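Local atomic coordinates of arabinogalactan endo-1,4-beta-galactosidase (Ignisphaera aggregans, PDB entry 7OSK), a protein that probably hydrolyses internal beta-1,4-galactosidic bonds of arabinogalactan, a task of the glycosyl hydrolase family 53 catalytic domain held in this chain. Residues A59-E64 against L114-D119; R94-P99 against G110-P115; D271-L276 against I335-E340; K287-E292 against K345-F350. All blocks are in the same frame, centred on the assembly; numbering follows the deposited sequence.

Contact 1: residues A59-E64 against L114-D119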
loop_
_atom_site.group_PDB
_atom_site.type_symbol
_atom_site.label_atom_id
_atom_site.label_comp_id
_atom_site.label_asym_id
_atom_site.label_seq_id
_atom_site.Cartn_x
_atom_site.Cartn_y
_atom_site.Cartn_z
ATOM N N ALA A 59 9.193 -1.389 -7.857
ATOM C CA ALA A 59 9.465 -1.233 -9.283
ATOM C C ALA A 59 10.729 -0.414 -9.561
ATOM O O ALA A 59 11.588 -0.863 -10.317
ATOM C CB ALA A 59 8.262 -0.608 -9.985
ATOM N N PRO A 60 10.856 0.779 -8.949
ATOM C CA PRO A 60 12.012 1.627 -9.268
ATOM C C PRO A 60 13.357 0.927 -9.082
ATOM O O PRO A 60 14.247 1.107 -9.910
ATOM C CB PRO A 60 11.868 2.794 -8.285
ATOM C CG PRO A 60 10.418 2.849 -7.987
ATOM C CD PRO A 60 9.981 1.419 -7.950
ATOM N N TRP A 61 13.495 0.138 -8.020
ATOM C CA TRP A 61 14.729 -0.601 -7.767
ATOM C C TRP A 61 14.962 -1.664 -8.839
ATOM O O TRP A 61 16.076 -1.823 -9.333
ATOM C CB TRP A 61 14.682 -1.243 -6.378
ATOM C CG TRP A 61 15.894 -2.059 -6.017
ATOM C CD1 TRP A 61 15.945 -3.408 -5.829
ATOM C CD2 TRP A 61 17.224 -1.573 -5.791
ATOM N NE1 TRP A 61 17.220 -3.793 -5.501
ATOM C CE2 TRP A 61 18.026 -2.686 -5.471
ATOM C CE3 TRP A 61 17.816 -0.305 -5.830
ATOM C CZ2 TRP A 61 19.387 -2.573 -5.193
ATOM C CZ3 TRP A 61 19.169 -0.194 -5.553
ATOM C CH2 TRP A 61 19.939 -1.322 -5.239
ATOM N N ILE A 62 13.899 -2.379 -9.199
ATOM C CA ILE A 62 13.966 -3.413 -10.230
ATOM C C ILE A 62 14.468 -2.848 -11.561
ATOM O O ILE A 62 15.299 -3.463 -12.229
ATOM C CB ILE A 62 12.583 -4.076 -10.440
ATOM C CG1 ILE A 62 12.185 -4.858 -9.185
ATOM C CG2 ILE A 62 12.596 -5.002 -11.658
ATOM C CD1 ILE A 62 10.774 -5.435 -9.215
ATOM N N ILE A 63 13.956 -1.681 -11.939
ATOM C CA ILE A 63 14.326 -1.048 -13.203
ATOM C C ILE A 63 15.800 -0.642 -13.205
ATOM O O ILE A 63 16.475 -0.725 -14.234
ATOM C CB ILE A 63 13.448 0.193 -13.484
ATOM C CG1 ILE A 63 11.968 -0.201 -13.516
ATOM C CG2 ILE A 63 13.841 0.849 -14.809
ATOM C CD1 ILE A 63 11.009 0.975 -13.540
ATOM N N GLU A 64 16.296 -0.205 -12.053
ATOM C CA GLU A 64 17.684 0.226 -11.933
ATOM C C GLU A 64 18.641 -0.943 -12.129
ATOM O O GLU A 64 19.753 -0.766 -12.624
ATOM C CB GLU A 64 17.926 0.883 -10.570
ATOM C CG GLU A 64 17.272 2.255 -10.425
ATOM C CD GLU A 64 17.450 2.854 -9.040
ATOM O OE1 GLU A 64 18.279 2.328 -8.268
ATOM O OE2 GLU A 64 16.762 3.850 -8.726
ATOM N N LEU A 114 13.441 8.309 0.057
ATOM C CA LEU A 114 12.673 9.423 -0.492
ATOM C C LEU A 114 13.122 9.837 -1.900
ATOM O O LEU A 114 12.279 10.098 -2.758
ATOM C CB LEU A 114 12.751 10.623 0.457
ATOM C CG LEU A 114 11.879 11.832 0.114
ATOM C CD1 LEU A 114 10.404 11.501 0.297
ATOM C CD2 LEU A 114 12.279 13.030 0.966
ATOM N N PRO A 115 14.444 9.906 -2.147
ATOM C CA PRO A 115 14.882 10.286 -3.497
ATOM C C PRO A 115 14.429 9.316 -4.593
ATOM O O PRO A 115 13.997 9.777 -5.650
ATOM C CB PRO A 115 16.410 10.289 -3.381
ATOM C CG PRO A 115 16.678 10.531 -1.947
ATOM C CD PRO A 115 15.586 9.812 -1.218
ATOM N N ARG A 116 14.528 8.010 -4.353
ATOM C CA ARG A 116 14.141 7.020 -5.359
ATOM C C ARG A 116 12.625 6.943 -5.523
ATOM O O ARG A 116 12.125 6.769 -6.632
ATOM C CB ARG A 116 14.693 5.636 -5.002
ATOM C CG ARG A 116 14.010 4.490 -5.741
ATOM C CD ARG A 116 14.891 3.248 -5.860
ATOM N NE ARG A 116 15.703 3.001 -4.669
ATOM C CZ ARG A 116 17.031 3.094 -4.613
ATOM N NH1 ARG A 116 17.745 3.430 -5.682
ATOM N NH2 ARG A 116 17.655 2.845 -3.470
ATOM N N MET A 117 11.899 7.072 -4.419
ATOM C CA MET A 117 10.443 7.002 -4.455
ATOM C C MET A 117 9.839 8.248 -5.086
ATOM O O MET A 117 8.824 8.172 -5.773
ATOM C CB MET A 117 9.884 6.812 -3.045
ATOM C CG MET A 117 10.152 5.440 -2.453
ATOM S SD MET A 117 9.340 4.111 -3.365
ATOM C CE MET A 117 10.673 3.551 -4.426
ATOM N N THR A 118 10.463 9.396 -4.850
ATOM C CA THR A 118 9.954 10.660 -5.367
ATOM C C THR A 118 10.109 10.737 -6.885
ATOM O O THR A 118 9.271 11.325 -7.572
ATOM C CB THR A 118 10.671 11.861 -4.715
ATOM O OG1 THR A 118 10.415 11.863 -3.303
ATOM C CG2 THR A 118 10.187 13.180 -5.309
ATOM N N ASP A 119 11.179 10.145 -7.406
ATOM C CA ASP A 119 11.435 10.179 -8.840
ATOM C C ASP A 119 10.370 9.399 -9.598
ATOM O O ASP A 119 9.993 9.772 -10.708
ATOM C CB ASP A 119 12.818 9.613 -9.166
ATOM C CG ASP A 119 13.063 9.516 -10.660
ATOM O OD1 ASP A 119 13.376 10.554 -11.282
ATOM O OD2 ASP A 119 12.932 8.403 -11.214
#
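Pro-60, in the first turn of its helix, turns its ring into the side of helix 114-126. Its CB lies 3.7 Å from CG of Arg-116, while its CG receives CE of Met-117 at 3.6 Å; the bent chain of Met-117 brings that methyl back across the proline at about a right angle. Trp-61 follows with CG anti to the backbone N (chi1 179°), which swings the indole alongside the arginine. Its CE3 sits over the centre of the guanidinium face, 3.7 Å from CZ of Arg-116, but the two planes stand 67° apart. The indole NE1 donates a hydrogen bond to the carbonyl oxygen of Gly-361. Glu-64 meets the guanidinium at NH1, with OE2 at its edge and in its plane and the carboxylate turned 64° from it: OE1 makes a salt bridge of 2.9 Å with NH1 of Arg-116, and OE2 accepts a weak hydrogen bond from the same nitrogen. NE of Arg-116 donates to the carbonyl oxygen of Asn-111. The two nearly perpendicular helices are thus joined through one arginine, its charge met by a carboxylate and its flat group probably restrained in rotation by Trp-61 over one face, Glu-64 at NH1 and the Asn-111 carbonyl at NE.

Contact 2: residues R94-P99 against G110-P115; sequences RVWNDP and GNCDLP
Two first torsions set up the meeting of Arg-94 with Cys-112. Arg-94 places CG between its backbone N and carbonyl carbon (chi1 59°) and then runs extended to NE, passing beneath the indole of Trp-96; Cys-112 holds SG anti to its own carbonyl carbon (chi1 -54°), which aims the sulfur at that arginine chain. NE of Arg-94 comes 3.6 Å from SG of Cys-112. The same face of Trp-96 is shared by CD of Arg-94 and CB of Cys-112, both offset toward the rim, and the sulfur lies obliquely 4.7 Å from the centroid of the six-membered ring. Beyond the sulfur the guanidinium finds its salt bridge with Glu-58.

The backbones are tied by one firm hydrogen bond, from Trp-96 N to Cys-112 O at 2.8 Å. CA of Val-95 also approaches Cys-112 O, and the CA-H of Asp-113 points almost straight at Trp-96 O, with CA 3.5 Å from the oxygen. Cys-112 is the centre of an inverse gamma turn. Pro-99 CD packs on the CB methylene of Asp-113 at 3.8 Å, and the apolar pair Val-95 CG1 and Leu-114 CD1 lies 4.0 Å apart. Asp-113 then serves as N-cap of helix 114-126. A strand end folded back against the start of the next helix is the beta-to-alpha connection of a beta-alpha-beta unit, here the one running from strand 90-95 to strand 130-135 in the TIM barrel.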
loop_
_atom_site.group_PDB
_atom_site.type_symbol
_atom_site.label_atom_id
_atom_site.label_comp_id
_atom_site.label_asym_id
_atom_site.label_seq_id
_atom_site.Cartn_x
_atom_site.Cartn_y
_atom_site.Cartn_z
ATOM N N ARG A 94 5.553 3.286 -0.660
ATOM C CA ARG A 94 6.036 3.403 0.710
ATOM C C ARG A 94 7.355 4.163 0.714
ATOM O O ARG A 94 8.086 4.150 -0.276
ATOM C CB ARG A 94 6.210 2.025 1.356
ATOM C CG ARG A 94 7.182 1.108 0.635
ATOM C CD ARG A 94 7.407 -0.181 1.409
ATOM N NE ARG A 94 8.221 -1.135 0.658
ATOM C CZ ARG A 94 7.743 -1.991 -0.241
ATOM N NH1 ARG A 94 6.445 -2.023 -0.517
ATOM N NH2 ARG A 94 8.566 -2.817 -0.870
ATOM N N VAL A 95 7.649 4.827 1.828
ATOM C CA VAL A 95 8.884 5.591 1.969
ATOM C C VAL A 95 9.532 5.313 3.321
ATOM O O VAL A 95 8.954 5.599 4.372
ATOM C CB VAL A 95 8.633 7.114 1.819
ATOM C CG1 VAL A 95 9.910 7.905 2.081
ATOM C CG2 VAL A 95 8.089 7.435 0.436
ATOM N N TRP A 96 10.735 4.748 3.279
ATOM C CA TRP A 96 11.540 4.535 4.476
ATOM C C TRP A 96 12.524 5.687 4.618
ATOM O O TRP A 96 13.010 6.224 3.622
ATOM C CB TRP A 96 12.277 3.197 4.405
ATOM C CG TRP A 96 11.365 2.003 4.437
ATOM C CD1 TRP A 96 10.249 1.843 5.207
ATOM C CD2 TRP A 96 11.486 0.807 3.659
ATOM N NE1 TRP A 96 9.672 0.622 4.959
ATOM C CE2 TRP A 96 10.414 -0.034 4.013
ATOM C CE3 TRP A 96 12.399 0.366 2.698
ATOM C CZ2 TRP A 96 10.227 -1.288 3.439
ATOM C CZ3 TRP A 96 12.212 -0.885 2.130
ATOM C CH2 TRP A 96 11.135 -1.695 2.501
ATOM N N ASN A 97 12.813 6.071 5.858
ATOM C CA ASN A 97 13.659 7.229 6.117
ATOM C C ASN A 97 15.093 7.005 5.657
ATOM O O ASN A 97 15.648 7.817 4.917
ATOM C CB ASN A 97 13.638 7.576 7.606
ATOM C CG ASN A 97 12.264 8.008 8.085
ATOM O OD1 ASN A 97 11.241 7.550 7.576
ATOM N ND2 ASN A 97 12.236 8.900 9.066
ATOM N N ASP A 98 15.683 5.899 6.098
ATOM C CA ASP A 98 17.059 5.564 5.752
ATOM C C ASP A 98 17.250 4.051 5.711
ATOM O O ASP A 98 17.764 3.463 6.662
ATOM C CB ASP A 98 18.030 6.191 6.756
ATOM C CG ASP A 98 19.480 5.901 6.425
ATOM O OD1 ASP A 98 19.815 5.821 5.226
ATOM O OD2 ASP A 98 20.286 5.752 7.366
ATOM N N PRO A 99 16.829 3.414 4.606
ATOM C CA PRO A 99 16.944 1.961 4.441
ATOM C C PRO A 99 18.363 1.507 4.078
ATOM O O PRO A 99 18.551 0.647 3.218
ATOM C CB PRO A 99 15.952 1.668 3.311
ATOM C CG PRO A 99 15.945 2.906 2.496
ATOM C CD PRO A 99 16.128 4.039 3.469
ATOM N N GLY A 110 13.193 -3.264 -1.938
ATOM C CA GLY A 110 12.893 -2.154 -2.825
ATOM C C GLY A 110 13.757 -0.933 -2.562
ATOM O O GLY A 110 13.896 -0.077 -3.433
ATOM N N ASN A 111 14.341 -0.858 -1.368
ATOM C CA ASN A 111 15.170 0.282 -0.982
ATOM C C ASN A 111 14.441 1.598 -1.225
ATOM O O ASN A 111 14.897 2.447 -1.993
ATOM C CB ASN A 111 16.489 0.250 -1.744
ATOM C CG ASN A 111 17.291 -0.996 -1.449
ATOM O OD1 ASN A 111 17.312 -1.469 -0.316
ATOM N ND2 ASN A 111 17.943 -1.545 -2.469
ATOM N N CYS A 112 13.308 1.753 -0.548
ATOM C CA CYS A 112 12.357 2.809 -0.859
ATOM C C CYS A 112 12.626 4.115 -0.113
ATOM O O CYS A 112 11.779 4.588 0.643
ATOM C CB CYS A 112 10.943 2.320 -0.545
ATOM S SG CYS A 112 10.534 0.757 -1.348
ATOM N N ASP A 113 13.798 4.703 -0.333
ATOM C CA ASP A 113 14.115 5.988 0.276
ATOM C C ASP A 113 13.441 7.108 -0.512
ATOM O O ASP A 113 12.934 6.886 -1.611
ATOM C CB ASP A 113 15.631 6.206 0.350
ATOM C CG ASP A 113 16.283 6.285 -1.017
ATOM O OD1 ASP A 113 15.673 5.814 -1.996
ATOM O OD2 ASP A 113 17.412 6.813 -1.108
ATOM N N LEU A 114 13.441 8.309 0.057
ATOM C CA LEU A 114 12.673 9.423 -0.492
ATOM C C LEU A 114 13.122 9.837 -1.900
ATOM O O LEU A 114 12.279 10.098 -2.758
ATOM C CB LEU A 114 12.751 10.623 0.457
ATOM C CG LEU A 114 11.879 11.832 0.114
ATOM C CD1 LEU A 114 10.404 11.501 0.297
ATOM C CD2 LEU A 114 12.279 13.030 0.966
ATOM N N PRO A 115 14.444 9.906 -2.147
ATOM C CA PRO A 115 14.882 10.286 -3.497
ATOM C C PRO A 115 14.429 9.316 -4.593
ATOM O O PRO A 115 13.997 9.777 -5.650
ATOM C CB PRO A 115 16.410 10.289 -3.381
ATOM C CG PRO A 115 16.678 10.531 -1.947
ATOM C CD PRO A 115 15.586 9.812 -1.218
#

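Contact 3: residues D271-L276 against I335-E340; sequences DDFRNL and IAALYE
NH2 of Arg-274 and OE1 of Glu-340 form a salt bridge at 2.7 Å between segments 271-276 and 335-340. The oxygen arrives at the edge of the guanidinium, in its plane, although carboxylate and guanidinium planes are turned 50° from each other. Glu-340 reaches it with an extended chain beyond CG, and NE of the same arginine has a second carboxylate partner in Glu-341. Two acidic groups of one helix therefore probably share the arginine's charge and hold its flat end. Beneath this bridge CB of Ala-337 covers one guanidinium face, offset toward the rim, with NH1 of Arg-274 3.7 Å from it.

Deeper in, Phe-273 has CG anti to the backbone N (chi1 178°), which sends the ring across to the second helix, edge first: CD2 lies 4.2 Å from CB of Ala-337, and CE2 reaches CB of Leu-338 at 4.1 Å. The axes of the two short segments approach to 9.5 Å at 25°, with Ala-337 at the closest CA pairing, opposite Arg-274. Charge outside and aromatic and aliphatic groups inside, on two nearly parallel helices that cover strands 287-293 and 346-352, are typical of neighbouring helices in the outer layer of a TIM barrel.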
loop_
_atom_site.group_PDB
_atom_site.type_symbol
_atom_site.label_atom_id
_atom_site.label_comp_id
_atom_site.label_asym_id
_atom_site.label_seq_id
_atom_site.Cartn_x
_atom_site.Cartn_y
_atom_site.Cartn_z
ATOM N N ASP A 271 -17.068 -11.989 3.019
ATOM C CA ASP A 271 -18.161 -11.560 3.883
ATOM C C ASP A 271 -17.633 -10.819 5.107
ATOM O O ASP A 271 -18.245 -9.855 5.567
ATOM C CB ASP A 271 -19.003 -12.759 4.322
ATOM C CG ASP A 271 -20.228 -12.962 3.452
ATOM O OD1 ASP A 271 -20.964 -11.981 3.217
ATOM O OD2 ASP A 271 -20.454 -14.104 3.002
ATOM N N ASP A 272 -16.502 -11.275 5.634
ATOM C CA ASP A 272 -15.864 -10.603 6.761
ATOM C C ASP A 272 -15.443 -9.192 6.360
ATOM O O ASP A 272 -15.446 -8.274 7.182
ATOM C CB ASP A 272 -14.651 -11.397 7.253
ATOM C CG ASP A 272 -15.025 -12.770 7.782
ATOM O OD1 ASP A 272 -16.128 -12.912 8.351
ATOM O OD2 ASP A 272 -14.215 -13.707 7.630
ATOM N N PHE A 273 -15.085 -9.026 5.090
ATOM C CA PHE A 273 -14.727 -7.716 4.565
ATOM C C PHE A 273 -15.971 -6.846 4.411
ATOM O O PHE A 273 -15.940 -5.652 4.698
ATOM C CB PHE A 273 -14.000 -7.849 3.225
ATOM C CG PHE A 273 -13.634 -6.531 2.599
ATOM C CD1 PHE A 273 -12.561 -5.794 3.076
ATOM C CD2 PHE A 273 -14.361 -6.028 1.532
ATOM C CE1 PHE A 273 -12.223 -4.584 2.503
ATOM C CE2 PHE A 273 -14.026 -4.817 0.954
ATOM C CZ PHE A 273 -12.957 -4.095 1.441
ATOM N N ARG A 274 -17.065 -7.454 3.965
ATOM C CA ARG A 274 -18.330 -6.744 3.799
ATOM C C ARG A 274 -18.835 -6.177 5.120
ATOM O O ARG A 274 -19.337 -5.056 5.175
ATOM C CB ARG A 274 -19.393 -7.669 3.206
ATOM C CG ARG A 274 -19.544 -7.563 1.702
ATOM C CD ARG A 274 -20.717 -8.391 1.204
ATOM N NE ARG A 274 -21.179 -7.947 -0.108
ATOM C CZ ARG A 274 -20.672 -8.354 -1.267
ATOM N NH1 ARG A 274 -19.671 -9.227 -1.299
ATOM N NH2 ARG A 274 -21.167 -7.884 -2.402
ATOM N N ASN A 275 -18.704 -6.963 6.182
ATOM C CA ASN A 275 -19.184 -6.554 7.495
ATOM C C ASN A 275 -18.411 -5.355 8.025
ATOM O O ASN A 275 -18.978 -4.493 8.697
ATOM C CB ASN A 275 -19.086 -7.716 8.486
ATOM C CG ASN A 275 -19.909 -8.915 8.061
ATOM O OD1 ASN A 275 -20.998 -8.772 7.502
ATOM N ND2 ASN A 275 -19.391 -10.108 8.325
ATOM N N LEU A 276 -17.118 -5.303 7.725
ATOM C CA LEU A 276 -16.289 -4.185 8.157
ATOM C C LEU A 276 -16.707 -2.898 7.459
ATOM O O LEU A 276 -16.852 -1.856 8.096
ATOM C CB LEU A 276 -14.809 -4.459 7.883
ATOM C CG LEU A 276 -13.870 -3.312 8.277
ATOM C CD1 LEU A 276 -13.885 -3.097 9.787
ATOM C CD2 LEU A 276 -12.464 -3.563 7.781
ATOM N N ILE A 335 -13.538 -5.031 -5.418
ATOM C CA ILE A 335 -14.010 -3.737 -5.901
ATOM C C ILE A 335 -15.528 -3.668 -5.782
ATOM O O ILE A 335 -16.086 -2.650 -5.368
ATOM C CB ILE A 335 -13.585 -3.486 -7.370
ATOM C CG1 ILE A 335 -12.061 -3.335 -7.454
ATOM C CG2 ILE A 335 -14.285 -2.243 -7.935
ATOM C CD1 ILE A 335 -11.517 -3.078 -8.857
ATOM N N ALA A 336 -16.191 -4.759 -6.148
ATOM C CA ALA A 336 -17.643 -4.829 -6.071
ATOM C C ALA A 336 -18.110 -4.768 -4.621
ATOM O O ALA A 336 -18.993 -3.985 -4.277
ATOM C CB ALA A 336 -18.146 -6.099 -6.738
ATOM N N ALA A 337 -17.509 -5.601 -3.776
ATOM C CA ALA A 337 -17.868 -5.653 -2.364
ATOM C C ALA A 337 -17.678 -4.295 -1.697
ATOM O O ALA A 337 -18.512 -3.863 -0.906
ATOM C CB ALA A 337 -17.044 -6.708 -1.649
ATOM N N LEU A 338 -16.579 -3.624 -2.021
ATOM C CA LEU A 338 -16.278 -2.333 -1.421
ATOM C C LEU A 338 -17.293 -1.270 -1.829
ATOM O O LEU A 338 -17.751 -0.491 -0.994
ATOM C CB LEU A 338 -14.867 -1.881 -1.805
ATOM C CG LEU A 338 -14.459 -0.491 -1.302
ATOM C CD1 LEU A 338 -14.615 -0.382 0.209
ATOM C CD2 LEU A 338 -13.031 -0.175 -1.716
ATOM N N TYR A 339 -17.642 -1.239 -3.111
ATOM C CA TYR A 339 -18.535 -0.207 -3.628
ATOM C C TYR A 339 -19.991 -0.473 -3.258
ATOM O O TYR A 339 -20.735 0.456 -2.945
ATOM C CB TYR A 339 -18.403 -0.094 -5.150
ATOM C CG TYR A 339 -19.319 0.949 -5.751
ATOM C CD1 TYR A 339 -19.305 2.259 -5.291
ATOM C CD2 TYR A 339 -20.197 0.625 -6.779
ATOM C CE1 TYR A 339 -20.142 3.219 -5.834
ATOM C CE2 TYR A 339 -21.036 1.580 -7.330
ATOM C CZ TYR A 339 -21.005 2.874 -6.852
ATOM O OH TYR A 339 -21.837 3.829 -7.393
ATOM N N GLU A 340 -20.390 -1.739 -3.294
ATOM C CA GLU A 340 -21.772 -2.116 -3.008
ATOM C C GLU A 340 -22.149 -1.825 -1.557
ATOM O O GLU A 340 -23.321 -1.611 -1.243
ATOM C CB GLU A 340 -21.992 -3.597 -3.327
ATOM C CG GLU A 340 -22.048 -3.893 -4.821
ATOM C CD GLU A 340 -22.013 -5.374 -5.134
ATOM O OE1 GLU A 340 -22.172 -6.185 -4.198
ATOM O OE2 GLU A 340 -21.825 -5.726 -6.319
#

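Contact 4: residues K287-E292 against K345-F350; sequences KILVAE and KALGIF
Leu-289 reaches across to the neighbouring strand with CG anti to its backbone N (chi1 176°). Its CB meets CD2 of Leu-347 at 4.1 Å; CG comes within range of CE2 of Phe-350; and at the tip CD1 touches that same CE2 at 3.6 Å while also lying against the carbonyl oxygen of Gly-348. The other methyl, CD2, is in the plane of the Phe-350 ring, at its edge. Leu-347 in turn crosses Lys-287 at about a right angle, its CD1 3.8 Å from the lysine CG.

Four backbone hydrogen bonds join the parallel strands. Ile-288 gives its N-H to Lys-345 O at 2.9 Å and takes one from Leu-347 N; Val-290 gives to Gly-348 O at 3.0 Å and takes one from Phe-350 N at 2.7 Å. Ile-288 thus pairs about Ala-346 and Val-290 about Ile-349, an extra residue accommodated as in a beta bulge at Leu-347 and Gly-348. The backbone angles of Gly-348 would drive a CB into the preceding carbonyl oxygen, which accounts for a glycine here.

Val-290 and Ile-349 lie side by side, CB of the first 3.7 Å from CG2 of the second, and both touch Leu-338 of helix 324-342, while Phe-273 of helix 270-283 adds to Val-290. Leu-289 faces the other way, and both it and Leu-347 touch Val-257 of strand 257-261; Phe-350 reaches Trp-90 and Arg-92 of strand 90-95. These seventh and eighth strands of the closed, eight-stranded parallel TIM barrel, with helix 324-342 on the chain between them, thus sit between the outer helices and the barrel's interior.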
loop_
_atom_site.group_PDB
_atom_site.type_symbol
_atom_site.label_atom_id
_atom_site.label_comp_id
_atom_site.label_asym_id
_atom_site.label_seq_id
_atom_site.Cartn_x
_atom_site.Cartn_y
_atom_site.Cartn_z
ATOM N N LYS A 287 -13.938 8.364 4.465
ATOM C CA LYS A 287 -13.761 7.518 3.295
ATOM C C LYS A 287 -13.172 6.159 3.656
ATOM O O LYS A 287 -12.491 6.010 4.672
ATOM C CB LYS A 287 -12.871 8.218 2.266
ATOM C CG LYS A 287 -13.464 9.508 1.712
ATOM C CD LYS A 287 -14.766 9.262 0.951
ATOM C CE LYS A 287 -15.478 10.562 0.617
ATOM N NZ LYS A 287 -14.659 11.456 -0.246
ATOM N N ILE A 288 -13.450 5.177 2.805
ATOM C CA ILE A 288 -13.033 3.798 3.025
ATOM C C ILE A 288 -12.112 3.348 1.899
ATOM O O ILE A 288 -12.491 3.394 0.730
ATOM C CB ILE A 288 -14.243 2.849 3.100
ATOM C CG1 ILE A 288 -15.358 3.459 3.960
ATOM C CG2 ILE A 288 -13.818 1.484 3.632
ATOM C CD1 ILE A 288 -14.958 3.747 5.392
ATOM N N LEU A 289 -10.911 2.908 2.261
ATOM C CA LEU A 289 -9.889 2.537 1.286
ATOM C C LEU A 289 -9.267 1.182 1.605
ATOM O O LEU A 289 -9.135 0.809 2.769
ATOM C CB LEU A 289 -8.799 3.615 1.238
ATOM C CG LEU A 289 -7.584 3.352 0.346
ATOM C CD1 LEU A 289 -7.978 3.368 -1.122
ATOM C CD2 LEU A 289 -6.490 4.371 0.622
ATOM N N VAL A 290 -8.901 0.446 0.560
ATOM C CA VAL A 290 -8.081 -0.754 0.708
ATOM C C VAL A 290 -6.647 -0.412 0.301
ATOM O O VAL A 290 -6.326 -0.353 -0.888
ATOM C CB VAL A 290 -8.611 -1.929 -0.144
ATOM C CG1 VAL A 290 -7.744 -3.168 0.049
ATOM C CG2 VAL A 290 -10.063 -2.231 0.204
ATOM N N ALA A 291 -5.789 -0.187 1.293
ATOM C CA ALA A 291 -4.414 0.239 1.045
ATOM C C ALA A 291 -3.552 -0.906 0.537
ATOM O O ALA A 291 -2.613 -0.691 -0.230
ATOM C CB ALA A 291 -3.804 0.822 2.305
ATOM N N GLU A 292 -3.857 -2.119 0.985
ATOM C CA GLU A 292 -3.103 -3.292 0.568
ATOM C C GLU A 292 -4.002 -4.508 0.417
ATOM O O GLU A 292 -4.852 -4.780 1.262
ATOM C CB GLU A 292 -1.983 -3.600 1.566
ATOM C CG GLU A 292 -0.892 -2.539 1.633
ATOM C CD GLU A 292 0.261 -2.935 2.546
ATOM O OE1 GLU A 292 0.277 -4.091 3.026
ATOM O OE2 GLU A 292 1.150 -2.088 2.781
ATOM N N LYS A 345 -18.938 6.420 0.050
ATOM C CA LYS A 345 -17.719 6.502 0.848
ATOM C C LYS A 345 -16.677 5.500 0.363
ATOM O O LYS A 345 -15.542 5.494 0.843
ATOM C CB LYS A 345 -18.028 6.264 2.327
ATOM C CG LYS A 345 -18.514 7.508 3.063
ATOM C CD LYS A 345 -19.773 7.236 3.869
ATOM C CE LYS A 345 -19.739 7.925 5.221
ATOM N NZ LYS A 345 -20.610 7.214 6.196
ATOM N N ALA A 346 -17.066 4.647 -0.579
ATOM C CA ALA A 346 -16.124 3.729 -1.206
ATOM C C ALA A 346 -15.128 4.529 -2.031
ATOM O O ALA A 346 -15.510 5.276 -2.934
ATOM C CB ALA A 346 -16.846 2.713 -2.074
ATOM N N LEU A 347 -13.849 4.365 -1.713
ATOM C CA LEU A 347 -12.785 5.137 -2.340
ATOM C C LEU A 347 -12.076 4.294 -3.391
ATOM O O LEU A 347 -11.930 4.711 -4.542
ATOM C CB LEU A 347 -11.800 5.617 -1.278
ATOM C CG LEU A 347 -11.116 6.967 -1.464
ATOM C CD1 LEU A 347 -12.122 8.109 -1.535
ATOM C CD2 LEU A 347 -10.155 7.168 -0.310
ATOM N N GLY A 348 -11.639 3.104 -2.987
ATOM C CA GLY A 348 -11.048 2.156 -3.913
ATOM C C GLY A 348 -10.058 1.204 -3.283
ATOM O O GLY A 348 -10.149 0.898 -2.097
ATOM N N ILE A 349 -9.111 0.736 -4.091
ATOM C CA ILE A 349 -8.185 -0.305 -3.667
ATOM C C ILE A 349 -6.781 -0.095 -4.236
ATOM O O ILE A 349 -6.605 0.581 -5.253
ATOM C CB ILE A 349 -8.697 -1.702 -4.093
ATOM C CG1 ILE A 349 -8.716 -1.835 -5.615
ATOM C CG2 ILE A 349 -10.102 -1.957 -3.559
ATOM C CD1 ILE A 349 -7.799 -2.902 -6.136
ATOM N N PHE A 350 -5.787 -0.655 -3.549
ATOM C CA PHE A 350 -4.433 -0.767 -4.087
ATOM C C PHE A 350 -3.971 -2.214 -4.019
ATOM O O PHE A 350 -3.915 -2.802 -2.939
ATOM C CB PHE A 350 -3.446 0.112 -3.319
ATOM C CG PHE A 350 -3.690 1.584 -3.462
ATOM C CD1 PHE A 350 -3.136 2.291 -4.511
ATOM C CD2 PHE A 350 -4.458 2.264 -2.534
ATOM C CE1 PHE A 350 -3.351 3.648 -4.637
ATOM C CE2 PHE A 350 -4.677 3.618 -2.657
ATOM C CZ PHE A 350 -4.122 4.311 -3.709
#

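In the fold
Contact 4 is the innermost of the four, a strand pair of the barrel wall held by backbone bonds and apolar packing. Contact 3 lies directly outside it: its two helices lead into the same two strands, and Leu-338 and Phe-273 carry packing from one to the other, while charge is kept at the outer side. Contacts 1 and 2 lie across the chain's centre, about 33 and 32 Å, respectively, from contact 3 between centres. They share helix 114-126 and touch through Arg-116 and Asn-111, yet differ: contact 2 is buried and leans on one backbone bond and sulfur and indole packing, whereas contact 1 is only partly buried and turns on an ion pair.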